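Long-range contacts in glutaconate coenzyme a-transferase (Acidaminococcus fermentans, PDB 1POI), which catalyses the transfer of coenzyme A from acetyl-CoA to glutaconate and to (R)-2-hydroxyglutarate, a step in glutamate degradation: residues S1-T5 with S183-T187; L6-A11 with E37-I43; G51-W57 with Y69-A75. All coordinates share one frame; numbering follows the deposited sequence.

Interaction 1: S1-T5 with S183-T187; sequences SKVMT and SPDGT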
ATOM      1  N   SER A   1      -1.328 -25.382  15.079  1.00 34.66           N
ATOM      2  CA  SER A   1      -1.250 -23.906  15.229  1.00 29.18           C
ATOM      3  C   SER A   1      -1.664 -23.562  16.646  1.00 28.04           C
ATOM      4  O   SER A   1      -1.870 -24.456  17.479  1.00 27.75           O
ATOM      5  CB  SER A   1      -2.210 -23.255  14.243  1.00 29.98           C
ATOM      6  OG  SER A   1      -3.447 -23.945  14.236  1.00 30.34           O
ATOM      7  N   LYS A   2      -1.772 -22.272  16.916  1.00 22.98           N
ATOM      8  CA  LYS A   2      -2.164 -21.806  18.230  1.00 22.77           C
ATOM      9  C   LYS A   2      -3.597 -21.297  18.203  1.00 22.92           C
ATOM     10  O   LYS A   2      -4.031 -20.571  19.108  1.00 20.10           O
ATOM     11  CB  LYS A   2      -1.207 -20.712  18.659  1.00 20.43           C
ATOM     12  CG  LYS A   2       0.227 -21.138  18.427  1.00 21.09           C
ATOM     13  CD  LYS A   2       1.196 -20.205  19.101  1.00 19.72           C
ATOM     14  CE  LYS A   2       2.609 -20.648  18.831  1.00 16.74           C
ATOM     15  NZ  LYS A   2       3.548 -19.662  19.392  1.00 22.60           N
ATOM     16  N   VAL A   3      -4.330 -21.705  17.167  1.00 22.64           N
ATOM     17  CA  VAL A   3      -5.703 -21.276  16.978  1.00 22.32           C
ATOM     18  C   VAL A   3      -6.620 -22.102  17.841  1.00 24.25           C
ATOM     19  O   VAL A   3      -6.708 -23.320  17.669  1.00 24.91           O
ATOM     20  CB  VAL A   3      -6.142 -21.406  15.518  1.00 19.49           C
ATOM     21  CG1 VAL A   3      -7.555 -20.865  15.364  1.00 21.92           C
ATOM     22  CG2 VAL A   3      -5.192 -20.647  14.618  1.00 18.32           C
ATOM     23  N   MET A   4      -7.313 -21.430  18.757  1.00 24.59           N
ATOM     24  CA  MET A   4      -8.224 -22.101  19.661  1.00 22.05           C
ATOM     25  C   MET A   4      -9.364 -21.177  20.078  1.00 23.60           C
ATOM     26  O   MET A   4      -9.208 -19.956  20.080  1.00 24.99           O
ATOM     27  CB  MET A   4      -7.441 -22.612  20.866  1.00 21.61           C
ATOM     28  CG  MET A   4      -7.054 -21.577  21.883  1.00 20.07           C
ATOM     29  SD  MET A   4      -5.878 -22.273  23.073  1.00 22.94           S
ATOM     30  CE  MET A   4      -6.463 -23.989  23.221  1.00 25.83           C
ATOM     31  N   THR A   5     -10.513 -21.757  20.414  1.00 21.21           N
ATOM     32  CA  THR A   5     -11.677 -20.971  20.807  1.00 20.18           C
ATOM     33  C   THR A   5     -11.402 -20.118  22.033  1.00 16.86           C
ATOM     34  O   THR A   5     -10.552 -20.452  22.839  1.00 14.49           O
ATOM     35  CB  THR A   5     -12.908 -21.855  21.071  1.00 22.83           C
ATOM     36  OG1 THR A   5     -12.959 -22.247  22.454  1.00 28.92           O
ATOM     37  CG2 THR A   5     -12.871 -23.094  20.180  1.00 22.66           C
ATOM     38  N   SER A 183      -1.450 -14.664  12.853  1.00 10.29           N
ATOM     39  CA  SER A 183      -1.296 -15.891  12.077  1.00 13.52           C
ATOM     40  C   SER A 183      -1.540 -17.121  12.963  1.00 17.01           C
ATOM     41  O   SER A 183      -1.643 -17.005  14.205  1.00 21.53           O
ATOM     42  CB  SER A 183       0.119 -15.954  11.491  1.00 15.05           C
ATOM     43  OG  SER A 183       1.077 -15.441  12.416  1.00 14.72           O
ATOM     44  N   PRO A 184      -1.668 -18.313  12.356  1.00 14.06           N
ATOM     45  CA  PRO A 184      -1.887 -19.471  13.215  1.00 15.46           C
ATOM     46  C   PRO A 184      -0.664 -19.750  14.112  1.00 15.39           C
ATOM     47  O   PRO A 184      -0.778 -20.432  15.115  1.00 18.85           O
ATOM     48  CB  PRO A 184      -2.116 -20.589  12.209  1.00 13.43           C
ATOM     49  CG  PRO A 184      -2.786 -19.877  11.102  1.00 15.40           C
ATOM     50  CD  PRO A 184      -1.924 -18.666  10.955  1.00 14.11           C
ATOM     51  N   ASP A 185       0.506 -19.241  13.753  1.00 14.85           N
ATOM     52  CA  ASP A 185       1.675 -19.479  14.578  1.00 12.47           C
ATOM     53  C   ASP A 185       1.888 -18.422  15.627  1.00 10.45           C
ATOM     54  O   ASP A 185       2.928 -18.408  16.283  1.00 10.25           O
ATOM     55  CB  ASP A 185       2.947 -19.660  13.744  1.00 16.97           C
ATOM     56  CG  ASP A 185       3.436 -18.372  13.073  1.00 19.08           C
ATOM     57  OD1 ASP A 185       3.162 -17.244  13.538  1.00 16.02           O
ATOM     58  OD2 ASP A 185       4.130 -18.516  12.048  1.00 21.39           O
ATOM     59  N   GLY A 186       0.950 -17.490  15.736  1.00  9.16           N
ATOM     60  CA  GLY A 186       1.085 -16.458  16.751  1.00  7.68           C
ATOM     61  C   GLY A 186       1.667 -15.125  16.335  1.00  9.02           C
ATOM     62  O   GLY A 186       1.750 -14.223  17.180  1.00 10.38           O
ATOM     63  N   THR A 187       2.103 -14.976  15.080  1.00  7.59           N
ATOM     64  CA  THR A 187       2.621 -13.681  14.650  1.00  9.15           C
ATOM     65  C   THR A 187       1.442 -12.684  14.701  1.00 11.66           C
ATOM     66  O   THR A 187       0.366 -12.925  14.116  1.00  7.50           O
ATOM     67  CB  THR A 187       3.219 -13.719  13.240  1.00  9.67           C
ATOM     68  OG1 THR A 187       3.933 -14.947  13.047  1.00 11.35           O
ATOM     69  CG2 THR A 187       4.186 -12.577  13.067  1.00  3.89           C
TER
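Lys2 and Pro184 are joined by a backbone hydrogen bond. The N-H of Lys2 meets Pro184 O at 2.8 Å with an angle of 164° at the hydrogen, nearly straight, and it arrives almost end-on to the carbonyl. From there the lysine chain can be followed outward. CB and CG pass the same carbonyl oxygen, CG lying 3.5 Å from Pro184 O. With CG anti to the carbonyl carbon (chi1 -48°) and every later torsion extended, the chain runs straight on to the next peptide. CD and CE graze its carbonyl group, CE coming within 3.4 Å of Asp185 O. At the tip, NZ makes a weak bond to Asp185 O; its stronger partner is Val234 O, elsewhere in the chain. The surface being followed is a type I beta turn from Ser183 to Gly186, whose closing bond is Gly186 N to Ser183 O (3.1 Å). An Asx turn overlaps it, since Asp185 OD1 accepts from Thr187 N at 2.9 Å, while Asp185 OD2 pairs with Arg221. Gly186 takes a positive phi of 97°, which would push a side chain against the preceding carbonyl oxygen. On the proline side, Ser1 CB lies 3.4 Å from Pro184 CB. Val3 lies alongside the same ring, pointing the same way, with its CG2 branch 3.9 Å from Pro184 CB, and both Val3 and Pro184 also touch Ile214.

Interaction 2: L6-A11 with E37-I43; sequences LKDAIA and EILRQGI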
ATOM      1  N   LEU A   6     -12.157 -19.041  22.199  1.00 16.39           N
ATOM      2  CA  LEU A   6     -11.942 -18.156  23.331  1.00 17.82           C
ATOM      3  C   LEU A   6     -12.284 -18.830  24.651  1.00 22.20           C
ATOM      4  O   LEU A   6     -11.871 -18.349  25.706  1.00 26.16           O
ATOM      5  CB  LEU A   6     -12.711 -16.833  23.163  1.00 12.45           C
ATOM      6  CG  LEU A   6     -12.531 -15.825  24.301  1.00 11.48           C
ATOM      7  CD1 LEU A   6     -11.074 -15.513  24.467  1.00 14.86           C
ATOM      8  CD2 LEU A   6     -13.307 -14.552  24.075  1.00 12.81           C
ATOM      9  N   LYS A   7     -13.041 -19.930  24.613  1.00 25.36           N
ATOM     10  CA  LYS A   7     -13.394 -20.629  25.855  1.00 26.95           C
ATOM     11  C   LYS A   7     -12.230 -21.506  26.267  1.00 23.69           C
ATOM     12  O   LYS A   7     -11.721 -21.408  27.386  1.00 21.28           O
ATOM     13  CB  LYS A   7     -14.654 -21.490  25.707  1.00 33.95           C
ATOM     14  CG  LYS A   7     -14.962 -22.306  26.977  1.00 37.17           C
ATOM     15  CD  LYS A   7     -16.305 -23.015  26.932  1.00 40.76           C
ATOM     16  CE  LYS A   7     -17.481 -22.043  27.097  1.00 44.21           C
ATOM     17  NZ  LYS A   7     -17.512 -21.292  28.398  1.00 43.04           N
ATOM     18  N   ASP A   8     -11.799 -22.338  25.331  1.00 21.31           N
ATOM     19  CA  ASP A   8     -10.679 -23.224  25.548  1.00 22.83           C
ATOM     20  C   ASP A   8      -9.423 -22.456  25.982  1.00 25.20           C
ATOM     21  O   ASP A   8      -8.857 -22.721  27.056  1.00 29.49           O
ATOM     22  CB  ASP A   8     -10.411 -24.025  24.280  1.00 20.37           C
ATOM     23  CG  ASP A   8     -11.555 -24.978  23.934  1.00 25.59           C
ATOM     24  OD1 ASP A   8     -12.329 -25.384  24.846  1.00 27.11           O
ATOM     25  OD2 ASP A   8     -11.676 -25.339  22.743  1.00 30.78           O
ATOM     26  N   ALA A   9      -9.050 -21.446  25.204  1.00 24.19           N
ATOM     27  CA  ALA A   9      -7.869 -20.643  25.489  1.00 20.91           C
ATOM     28  C   ALA A   9      -7.890 -20.040  26.878  1.00 18.27           C
ATOM     29  O   ALA A   9      -6.964 -20.212  27.650  1.00 20.12           O
ATOM     30  CB  ALA A   9      -7.712 -19.559  24.444  1.00 21.20           C
ATOM     31  N   ILE A  10      -8.946 -19.325  27.202  1.00 18.87           N
ATOM     32  CA  ILE A  10      -9.056 -18.711  28.521  1.00 19.66           C
ATOM     33  C   ILE A  10      -8.938 -19.714  29.684  1.00 23.14           C
ATOM     34  O   ILE A  10      -8.337 -19.413  30.723  1.00 24.75           O
ATOM     35  CB  ILE A  10     -10.386 -17.953  28.618  1.00 13.70           C
ATOM     36  CG1 ILE A  10     -10.292 -16.679  27.766  1.00 14.87           C
ATOM     37  CG2 ILE A  10     -10.779 -17.726  30.075  1.00  6.56           C
ATOM     38  CD1 ILE A  10      -9.359 -15.561  28.335  1.00 17.02           C
ATOM     39  N   ALA A  11      -9.542 -20.887  29.502  1.00 25.08           N
ATOM     40  CA  ALA A  11      -9.540 -21.941  30.512  1.00 25.62           C
ATOM     41  C   ALA A  11      -8.146 -22.503  30.742  1.00 26.56           C
ATOM     42  O   ALA A  11      -7.746 -22.770  31.876  1.00 27.46           O
ATOM     43  CB  ALA A  11     -10.464 -23.047  30.091  1.00 24.37           C
ATOM     44  N   GLU A  37     -15.192 -13.612  28.977  1.00 11.54           N
ATOM     45  CA  GLU A  37     -15.007 -15.028  29.286  1.00 13.37           C
ATOM     46  C   GLU A  37     -14.348 -15.224  30.672  1.00 15.25           C
ATOM     47  O   GLU A  37     -14.678 -16.160  31.408  1.00 16.61           O
ATOM     48  CB  GLU A  37     -14.200 -15.707  28.192  1.00 10.09           C
ATOM     49  CG  GLU A  37     -14.248 -17.214  28.269  1.00 18.50           C
ATOM     50  CD  GLU A  37     -15.521 -17.831  27.686  1.00 25.73           C
ATOM     51  OE1 GLU A  37     -16.323 -17.110  27.039  1.00 24.83           O
ATOM     52  OE2 GLU A  37     -15.698 -19.065  27.841  1.00 26.87           O
ATOM     53  N   ILE A  38     -13.432 -14.340  31.035  1.00 11.24           N
ATOM     54  CA  ILE A  38     -12.814 -14.419  32.341  1.00 11.66           C
ATOM     55  C   ILE A  38     -13.961 -14.402  33.354  1.00 14.79           C
ATOM     56  O   ILE A  38     -14.124 -15.339  34.137  1.00 20.47           O
ATOM     57  CB  ILE A  38     -11.842 -13.238  32.557  1.00  9.95           C
ATOM     58  CG1 ILE A  38     -10.514 -13.520  31.845  1.00  7.98           C
ATOM     59  CG2 ILE A  38     -11.636 -12.962  34.017  1.00  9.91           C
ATOM     60  CD1 ILE A  38      -9.531 -12.327  31.824  1.00  8.65           C
ATOM     61  N   LEU A  39     -14.817 -13.393  33.282  1.00 18.23           N
ATOM     62  CA  LEU A  39     -15.967 -13.295  34.198  1.00 21.14           C
ATOM     63  C   LEU A  39     -16.877 -14.520  34.116  1.00 22.92           C
ATOM     64  O   LEU A  39     -17.179 -15.176  35.123  1.00 22.73           O
ATOM     65  CB  LEU A  39     -16.811 -12.064  33.879  1.00 18.05           C
ATOM     66  CG  LEU A  39     -16.252 -10.743  34.353  1.00 15.42           C
ATOM     67  CD1 LEU A  39     -17.231  -9.652  34.027  1.00 19.75           C
ATOM     68  CD2 LEU A  39     -16.028 -10.810  35.834  1.00 15.48           C
ATOM     69  N   ARG A  40     -17.297 -14.814  32.895  1.00 22.13           N
ATOM     70  CA  ARG A  40     -18.178 -15.930  32.610  1.00 22.64           C
ATOM     71  C   ARG A  40     -17.618 -17.242  33.150  1.00 21.99           C
ATOM     72  O   ARG A  40     -18.367 -18.184  33.385  1.00 25.18           O
ATOM     73  CB  ARG A  40     -18.391 -16.024  31.088  1.00 23.53           C
ATOM     74  CG  ARG A  40     -19.602 -16.814  30.620  1.00 24.55           C
ATOM     75  CD  ARG A  40     -19.736 -16.794  29.104  1.00 22.81           C
ATOM     76  NE  ARG A  40     -20.036 -15.446  28.639  1.00 29.61           N
ATOM     77  CZ  ARG A  40     -19.459 -14.862  27.592  1.00 29.62           C
ATOM     78  NH1 ARG A  40     -18.550 -15.508  26.880  1.00 32.29           N
ATOM     79  NH2 ARG A  40     -19.763 -13.611  27.280  1.00 29.34           N
ATOM     80  N   GLN A  41     -16.310 -17.315  33.369  1.00 20.52           N
ATOM     81  CA  GLN A  41     -15.732 -18.563  33.853  1.00 17.75           C
ATOM     82  C   GLN A  41     -15.507 -18.680  35.364  1.00 18.38           C
ATOM     83  O   GLN A  41     -15.007 -19.687  35.853  1.00 18.62           O
ATOM     84  CB  GLN A  41     -14.474 -18.910  33.059  1.00 13.58           C
ATOM     85  CG  GLN A  41     -14.781 -19.461  31.682  1.00  9.17           C
ATOM     86  CD  GLN A  41     -13.590 -20.114  31.062  1.00 14.12           C
ATOM     87  OE1 GLN A  41     -12.810 -20.767  31.748  1.00 19.74           O
ATOM     88  NE2 GLN A  41     -13.429 -19.955  29.761  1.00 14.98           N
ATOM     89  N   GLY A  42     -15.930 -17.671  36.109  1.00 17.92           N
ATOM     90  CA  GLY A  42     -15.760 -17.715  37.537  1.00 15.00           C
ATOM     91  C   GLY A  42     -14.309 -17.520  37.916  1.00 17.42           C
ATOM     92  O   GLY A  42     -13.912 -17.815  39.051  1.00 20.89           O
ATOM     93  N   ILE A  43     -13.501 -17.015  36.990  1.00 16.07           N
ATOM     94  CA  ILE A  43     -12.094 -16.781  37.293  1.00 14.10           C
ATOM     95  C   ILE A  43     -12.057 -15.668  38.314  1.00 14.77           C
ATOM     96  O   ILE A  43     -12.817 -14.716  38.188  1.00 17.58           O
ATOM     97  CB  ILE A  43     -11.336 -16.446  36.041  1.00 11.11           C
ATOM     98  CG1 ILE A  43     -11.073 -17.755  35.305  1.00  8.41           C
ATOM     99  CG2 ILE A  43     -10.052 -15.710  36.373  1.00 14.03           C
ATOM    100  CD1 ILE A  43     -10.800 -17.595  33.863  1.00  9.89           C
TER
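Lys7 and Glu37 make the charged part of this contact. The lysine bends at chi3 and chi4 (-73° and -61°), curling its chain over the carboxylate so that NZ meets Glu37 OE2 at 2.9 Å on the syn side. The other oxygen, OE1, forms a salt bridge with Arg40 NH1, though the hydrogen bond within it is bent and weak, so each carboxylate oxygen faces a cation in a three-residue salt-bridge network. Among the hydrogen bonds, the amide of Gln41 is central. Its NE2 gives one N-H to the anti lone pair of Glu37 OE2 (3.1 Å) and the other to Lys7 O (3.3 Å), a backbone oxygen that also accepts from Ala11 N. OE2 therefore has two donors, and the two bonds from NE2 fix the rotation of the glutamine amide. Apolar packing centres on Ile10: CG2 meets Ile43 CD1 at 3.8 Å, CD1 approaches Ile38 CG1 at 4.2 Å, and CG1 lies over the aliphatic part of Glu37. A Schellman motif, with Gly42 at positive phi, follows the second helix. Helix 6-13 thus packs against helix 32-40, the connection between parallel strands 19-22 and 46-49 in a beta-alpha-beta unit of the Rossmann-like CoA-transferase fold.

Interaction 3: G51-W57 with Y69-A75; sequences GAAGGDW and YINCYTA
Trp57 carries the ring of Tyr69 against one face of its indole: Tyr69 CE1 sits 3.4 Å above the indole plane, displaced toward the rim. The planes are inclined at 41° and the centroid of the six-membered indole ring is 5.4 Å from that of Tyr69, so the pair is oblique, neither a parallel stack nor edge-to-face. At the edge of the tyrosine ring, in its plane, lies Thr74 OG1, hydrogen-bonded to Tyr69 OH at 2.8 Å, with either hydroxyl a possible donor. Tyr69 reaches this place because its CG is anti to the backbone N (chi1 176°), which carries the hydroxyl to Ala53 CB, 3.4 Å from Tyr69 OH. Trp57 also packs on Ile20 and Leu22 of strand 19-22. Replacing Trp57 by an alanine would probably open a gap between helix 55-62 and strand 19-22 and leave the Tyr69 ring without its indole neighbour.

The backbones meet in parallel. Ala53 N bonds to Tyr73 O at 3.1 Å and Ala75 N bonds to Ala53 O at 3.0 Å, so Ala53 is gripped on both its N-H and its carbonyl. Thr74 CA adds a CA-H...O contact of 3.4 Å to Ala53 O, and Thr74 CG2 packs on Ala53 CB.

Beyond the strand, Gly54 is the N-cap of helix 55-62, and its N-H is accepted by Asp56 OD1 at 2.8 Å; the second oxygen of Asp56 pairs with Lys30. Asn71 and Cys72 hydrogen-bond to a chain of another protein in the assembly, so this buried contact borders a subunit interface. Helix 55-62 makes the crossover between the neighbouring parallel strands 46-49 and 66-71, a beta-alpha-beta unit of the Rossmann-like sheet, and the short strands 52-53 and 73-74 pair in parallel as a small sheet of their own.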
ATOM      1  N   GLY A  51      -2.829   0.155  34.402  1.00 24.77           N
ATOM      2  CA  GLY A  51      -2.343   0.899  33.255  1.00 22.33           C
ATOM      3  C   GLY A  51      -3.420   1.939  33.048  1.00 18.56           C
ATOM      4  O   GLY A  51      -4.030   2.371  34.028  1.00 21.01           O
ATOM      5  N   ALA A  52      -3.654   2.363  31.811  1.00 18.21           N
ATOM      6  CA  ALA A  52      -4.728   3.322  31.533  1.00 14.73           C
ATOM      7  C   ALA A  52      -5.958   2.432  31.391  1.00 15.20           C
ATOM      8  O   ALA A  52      -6.317   1.997  30.289  1.00 12.19           O
ATOM      9  CB  ALA A  52      -4.459   4.068  30.265  1.00 13.98           C
ATOM     10  N   ALA A  53      -6.570   2.145  32.536  1.00 17.17           N
ATOM     11  CA  ALA A  53      -7.712   1.250  32.631  1.00 18.17           C
ATOM     12  C   ALA A  53      -9.086   1.833  32.334  1.00 17.76           C
ATOM     13  O   ALA A  53      -9.388   2.980  32.665  1.00 16.72           O
ATOM     14  CB  ALA A  53      -7.711   0.583  33.997  1.00 20.49           C
ATOM     15  N   GLY A  54      -9.945   0.990  31.782  1.00 15.27           N
ATOM     16  CA  GLY A  54     -11.284   1.428  31.460  1.00 19.92           C
ATOM     17  C   GLY A  54     -12.380   0.549  32.027  1.00 19.60           C
ATOM     18  O   GLY A  54     -12.291   0.059  33.145  1.00 20.60           O
ATOM     19  N   GLY A  55     -13.389   0.282  31.216  1.00 20.61           N
ATOM     20  CA  GLY A  55     -14.500  -0.523  31.691  1.00 22.53           C
ATOM     21  C   GLY A  55     -14.098  -1.941  31.978  1.00 22.11           C
ATOM     22  O   GLY A  55     -14.764  -2.639  32.737  1.00 24.37           O
ATOM     23  N   ASP A  56     -13.007  -2.368  31.349  1.00 24.70           N
ATOM     24  CA  ASP A  56     -12.476  -3.716  31.518  1.00 22.66           C
ATOM     25  C   ASP A  56     -12.155  -4.018  33.006  1.00 21.96           C
ATOM     26  O   ASP A  56     -12.793  -4.874  33.616  1.00 23.11           O
ATOM     27  CB  ASP A  56     -11.286  -3.970  30.546  1.00 20.77           C
ATOM     28  CG  ASP A  56     -10.138  -2.901  30.644  1.00 24.82           C
ATOM     29  OD1 ASP A  56     -10.340  -1.736  31.067  1.00 20.48           O
ATOM     30  OD2 ASP A  56      -8.990  -3.245  30.273  1.00 25.58           O
ATOM     31  N   TRP A  57     -11.264  -3.256  33.627  1.00 19.48           N
ATOM     32  CA  TRP A  57     -10.961  -3.506  35.019  1.00 18.94           C
ATOM     33  C   TRP A  57     -12.138  -3.172  35.912  1.00 21.37           C
ATOM     34  O   TRP A  57     -12.233  -3.676  37.031  1.00 24.42           O
ATOM     35  CB  TRP A  57      -9.709  -2.757  35.465  1.00 20.91           C
ATOM     36  CG  TRP A  57      -8.466  -3.467  35.035  1.00 23.85           C
ATOM     37  CD1 TRP A  57      -7.738  -3.235  33.899  1.00 22.85           C
ATOM     38  CD2 TRP A  57      -7.858  -4.601  35.675  1.00 24.91           C
ATOM     39  NE1 TRP A  57      -6.729  -4.160  33.785  1.00 26.14           N
ATOM     40  CE2 TRP A  57      -6.775  -5.010  34.862  1.00 26.42           C
ATOM     41  CE3 TRP A  57      -8.130  -5.311  36.857  1.00 22.13           C
ATOM     42  CZ2 TRP A  57      -5.955  -6.108  35.190  1.00 23.85           C
ATOM     43  CZ3 TRP A  57      -7.322  -6.395  37.181  1.00 23.09           C
ATOM     44  CH2 TRP A  57      -6.243  -6.783  36.348  1.00 21.13           C
ATOM     45  N   TYR A  69      -5.169  -4.625  43.240  1.00 17.66           N
ATOM     46  CA  TYR A  69      -5.172  -3.889  41.985  1.00 17.18           C
ATOM     47  C   TYR A  69      -4.131  -2.779  42.070  1.00 18.00           C
ATOM     48  O   TYR A  69      -4.136  -1.997  43.037  1.00 17.21           O
ATOM     49  CB  TYR A  69      -6.576  -3.313  41.796  1.00 18.92           C
ATOM     50  CG  TYR A  69      -6.787  -2.433  40.599  1.00 21.42           C
ATOM     51  CD1 TYR A  69      -6.647  -2.926  39.292  1.00 20.42           C
ATOM     52  CD2 TYR A  69      -7.164  -1.099  40.771  1.00 21.52           C
ATOM     53  CE1 TYR A  69      -6.884  -2.101  38.188  1.00 20.40           C
ATOM     54  CE2 TYR A  69      -7.401  -0.277  39.688  1.00 21.60           C
ATOM     55  CZ  TYR A  69      -7.263  -0.774  38.402  1.00 20.70           C
ATOM     56  OH  TYR A  69      -7.526   0.069  37.349  1.00 20.97           O
ATOM     57  N   ILE A  70      -3.201  -2.761  41.106  1.00 15.43           N
ATOM     58  CA  ILE A  70      -2.126  -1.760  41.074  1.00 15.91           C
ATOM     59  C   ILE A  70      -2.650  -0.662  40.145  1.00 16.82           C
ATOM     60  O   ILE A  70      -2.805  -0.860  38.939  1.00 18.00           O
ATOM     61  CB  ILE A  70      -0.741  -2.372  40.580  1.00 15.34           C
ATOM     62  CG1 ILE A  70      -0.453  -3.739  41.244  1.00  9.17           C
ATOM     63  CG2 ILE A  70       0.413  -1.422  40.916  1.00 12.13           C
ATOM     64  CD1 ILE A  70      -0.493  -3.747  42.762  1.00  2.00           C
ATOM     65  N   ASN A  71      -2.826   0.520  40.700  1.00 15.39           N
ATOM     66  CA  ASN A  71      -3.462   1.599  39.975  1.00 18.01           C
ATOM     67  C   ASN A  71      -2.747   2.913  39.671  1.00 19.83           C
ATOM     68  O   ASN A  71      -2.000   3.470  40.510  1.00 15.07           O
ATOM     69  CB  ASN A  71      -4.760   1.923  40.723  1.00 19.41           C
ATOM     70  CG  ASN A  71      -5.657   2.837  39.956  1.00 19.76           C
ATOM     71  OD1 ASN A  71      -6.306   2.410  38.994  1.00 17.61           O
ATOM     72  ND2 ASN A  71      -5.694   4.108  40.354  1.00 14.69           N
ATOM     73  N   CYS A  72      -3.076   3.446  38.488  1.00 20.56           N
ATOM     74  CA  CYS A  72      -2.554   4.737  38.023  1.00 18.97           C
ATOM     75  C   CYS A  72      -3.695   5.628  37.517  1.00 17.30           C
ATOM     76  O   CYS A  72      -3.705   6.825  37.803  1.00 18.08           O
ATOM     77  CB  CYS A  72      -1.468   4.581  36.954  1.00 13.05           C
ATOM     78  SG  CYS A  72      -1.961   3.822  35.389  1.00 14.40           S
ATOM     79  N   TYR A  73      -4.699   5.016  36.881  1.00 16.33           N
ATOM     80  CA  TYR A  73      -5.847   5.724  36.324  1.00 14.62           C
ATOM     81  C   TYR A  73      -6.936   4.733  35.891  1.00 18.07           C
ATOM     82  O   TYR A  73      -6.637   3.744  35.194  1.00 18.64           O
ATOM     83  CB  TYR A  73      -5.367   6.553  35.112  1.00 15.25           C
ATOM     84  CG  TYR A  73      -6.451   7.205  34.286  1.00 11.39           C
ATOM     85  CD1 TYR A  73      -7.068   6.515  33.238  1.00 10.64           C
ATOM     86  CD2 TYR A  73      -6.892   8.492  34.581  1.00 12.25           C
ATOM     87  CE1 TYR A  73      -8.108   7.080  32.504  1.00 12.43           C
ATOM     88  CE2 TYR A  73      -7.929   9.074  33.859  1.00 14.02           C
ATOM     89  CZ  TYR A  73      -8.535   8.360  32.823  1.00 17.73           C
ATOM     90  OH  TYR A  73      -9.591   8.930  32.137  1.00 23.26           O
ATOM     91  N   THR A  74      -8.187   4.995  36.288  1.00 19.63           N
ATOM     92  CA  THR A  74      -9.313   4.125  35.903  1.00 21.54           C
ATOM     93  C   THR A  74     -10.576   4.912  35.533  1.00 20.94           C
ATOM     94  O   THR A  74     -11.311   5.360  36.408  1.00 17.39           O
ATOM     95  CB  THR A  74      -9.690   3.120  37.018  1.00 22.19           C
ATOM     96  OG1 THR A  74      -8.501   2.685  37.683  1.00 28.59           O
ATOM     97  CG2 THR A  74     -10.374   1.899  36.423  1.00 17.50           C
ATOM     98  N   ALA A  75     -10.868   5.000  34.237  1.00 21.60           N
ATOM     99  CA  ALA A  75     -12.028   5.743  33.747  1.00 20.45           C
ATOM    100  C   ALA A  75     -12.323   5.390  32.318  1.00 19.73           C
ATOM    101  O   ALA A  75     -11.416   5.206  31.530  1.00 21.63           O
ATOM    102  CB  ALA A  75     -11.770   7.229  33.817  1.00 16.90           C
TER

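Overall arrangement
From the N terminus, residues 1-5 enter interaction 1, which closes only at residues 183-187 and so encloses a loop of 177 residues. Interactions 2 and 3 both nest inside that loop, one after the other without crossing. The chain passes directly from 1-5 into helix 6-13, where interaction 2 begins, and Met4 CG packs 3.3 Å from Ala9 CB, so the two contacts touch. Interaction 2 closes on helix 32-40 before interaction 3 opens at residue 51; their nearest atoms are about 7 Å apart. Interaction 1 joins the chain start to the turn after strand 181-182, interaction 2 pairs two helices, and interaction 3 aligns two strand extensions nearer the chain centre.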